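Local structure of hypothetical protein (Giardia lamblia, 3I3F) at residues T61-T64 and F65-R69. The protein is of unknown function but belongs to the YjgF-like endoribonuclease L-PSP family and binds pentanoic acid in the crystal. Numbering follows the deposited sequence. Where two conformers were deposited one is given.
Sequences TRQT and FDNIR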
loop_
_atom_site.group_PDB
_atom_site.type_symbol
_atom_site.label_atom_id
_atom_site.label_comp_id
_atom_site.label_asym_id
_atom_site.label_seq_id
_atom_site.Cartn_x
_atom_site.Cartn_y
_atom_site.Cartn_z
ATOM N N THR A 61 20.105 0.557 -1.399
ATOM C CA THR A 61 19.278 -0.503 -1.969
ATOM C C THR A 61 19.695 -1.876 -1.447
ATOM O O THR A 61 18.846 -2.663 -1.028
ATOM C CB THR A 61 19.324 -0.486 -3.510
ATOM O OG1 THR A 61 18.798 0.760 -3.983
ATOM C CG2 THR A 61 18.505 -1.631 -4.095
ATOM N N ARG A 62 20.996 -2.158 -1.452
ATOM C CA ARG A 62 21.500 -3.440 -0.962
ATOM C C ARG A 62 21.174 -3.633 0.521
ATOM O O ARG A 62 20.761 -4.712 0.937
ATOM C CB ARG A 62 23.011 -3.553 -1.191
ATOM C CG ARG A 62 23.407 -3.674 -2.656
ATOM C CD ARG A 62 24.915 -3.789 -2.822
ATOM N NE ARG A 62 25.314 -3.887 -4.224
ATOM C CZ ARG A 62 25.299 -5.015 -4.929
ATOM N NH1 ARG A 62 24.902 -6.147 -4.363
ATOM N NH2 ARG A 62 25.682 -5.014 -6.200
ATOM N N GLN A 63 21.356 -2.578 1.312
ATOM C CA GLN A 63 21.063 -2.637 2.744
ATOM C C GLN A 63 19.566 -2.833 3.008
ATOM O O GLN A 63 19.190 -3.582 3.908
ATOM C CB GLN A 63 21.572 -1.378 3.454
ATOM C CG GLN A 63 21.414 -1.406 4.972
ATOM C CD GLN A 63 22.274 -2.470 5.625
ATOM O OE1 GLN A 63 23.497 -2.452 5.497
ATOM N NE2 GLN A 63 21.640 -3.402 6.327
ATOM N N THR A 64 18.726 -2.166 2.219
ATOM C CA THR A 64 17.275 -2.295 2.357
ATOM C C THR A 64 16.818 -3.740 2.172
ATOM O O THR A 64 16.052 -4.258 2.983
ATOM C CB THR A 64 16.530 -1.386 1.357
ATOM O OG1 THR A 64 16.816 -0.016 1.655
ATOM C CG2 THR A 64 15.022 -1.608 1.435
ATOM N N PHE A 65 17.296 -4.393 1.118
ATOM C CA PHE A 65 16.879 -5.767 0.857
ATOM C C PHE A 65 17.545 -6.781 1.785
ATOM O O PHE A 65 16.970 -7.831 2.056
ATOM C CB PHE A 65 17.052 -6.123 -0.621
ATOM C CG PHE A 65 15.989 -5.518 -1.491
ATOM C CD1 PHE A 65 14.686 -5.999 -1.438
ATOM C CD2 PHE A 65 16.270 -4.445 -2.323
ATOM C CE1 PHE A 65 13.689 -5.438 -2.217
ATOM C CE2 PHE A 65 15.274 -3.878 -3.108
ATOM C CZ PHE A 65 13.981 -4.374 -3.049
ATOM N N ASP A 66 18.732 -6.456 2.295
ATOM C CA ASP A 66 19.347 -7.263 3.351
ATOM C C ASP A 66 18.489 -7.217 4.619
ATOM O O ASP A 66 18.248 -8.248 5.243
ATOM C CB ASP A 66 20.771 -6.785 3.656
ATOM C CG ASP A 66 21.546 -7.770 4.518
ATOM O OD1 ASP A 66 21.601 -8.965 4.158
ATOM O OD2 ASP A 66 22.111 -7.341 5.545
ATOM N N ASN A 67 18.029 -6.020 4.985
ATOM C CA ASN A 67 17.108 -5.854 6.115
ATOM C C ASN A 67 15.831 -6.672 5.933
ATOM O O ASN A 67 15.396 -7.372 6.848
ATOM C CB ASN A 67 16.737 -4.378 6.311
ATOM C CG ASN A 67 17.897 -3.533 6.816
ATOM O OD1 ASN A 67 18.926 -4.050 7.251
ATOM N ND2 ASN A 67 17.726 -2.218 6.766
ATOM N N ILE A 68 15.239 -6.583 4.745
ATOM C CA ILE A 68 14.027 -7.334 4.422
ATOM C C ILE A 68 14.267 -8.842 4.512
ATOM O O ILE A 68 13.469 -9.563 5.108
ATOM C CB ILE A 68 13.491 -6.963 3.019
ATOM C CG1 ILE A 68 12.932 -5.538 3.030
ATOM C CG2 ILE A 68 12.406 -7.937 2.576
ATOM C CD1 ILE A 68 12.689 -4.959 1.657
ATOM N N ARG A 69 15.372 -9.312 3.937
ATOM C CA ARG A 69 15.719 -10.734 3.986
ATOM C C ARG A 69 15.841 -11.227 5.429
ATOM O O ARG A 69 15.269 -12.256 5.789
ATOM C CB ARG A 69 17.030 -10.999 3.239
ATOM C CG ARG A 69 17.428 -12.477 3.173
ATOM C CD ARG A 69 18.823 -12.676 2.590
ATOM N NE ARG A 69 19.860 -12.019 3.388
ATOM C CZ ARG A 69 20.359 -12.481 4.535
ATOM N NH1 ARG A 69 19.930 -13.626 5.063
ATOM N NH2 ARG A 69 21.302 -11.789 5.167
#
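Gln63 NE2 donates to Asn67 OD1 at 2.9 Å, one turn on in the same helix. Residues four apart lie on one side of an alpha helix, and three side-chain pairs here illustrate the rule. In this first one, Gln63 leaves with CG anti to the backbone N (chi1 -175°) and then bends at chi2 (66°), which turns the amide forward along the helix, toward Asn67. The two amide planes stand 44° apart. The acceptor lies almost in the Gln63 amide plane, but the donor sits above the Asn67 carbonyl plane, well away from a lone-pair direction. Asn67 ND2 in turn donates to the backbone O of Ile47; bonds at both ends should fix the rotation of this amide.

The other two pairs are apolar. Thr61 and Phe65 run side by side, the methyl CG2 of Thr61 lying 4.0 Å from Phe65 CD2, and Thr64 CG2 approaches Ile68 CD1 at 4.1 Å. Both threonines bond back through OG1 to a carbonyl of the preceding turn, Leu57 O for Thr61 and Gln60 O for Thr64. On the more exposed side, Arg69 NH2 donates to Asp66 OD1 at 3.0 Å within a salt bridge spaced i to i+3, while Asp66 OD2 pairs with Lys70.

Beneath all this run regular i to i+4 backbone bonds, such as Asn67 N to Gln63 O at 2.9 Å. Thr64, Phe65 and Ile68 rest on Val133 and Thr61 on Val131 of strand 131-139, while Thr61 and Phe65 reach helix 95-108 as well: an amphipathic helix packed on a mixed sheet, as in the alpha/beta fold of YjgF-like proteins.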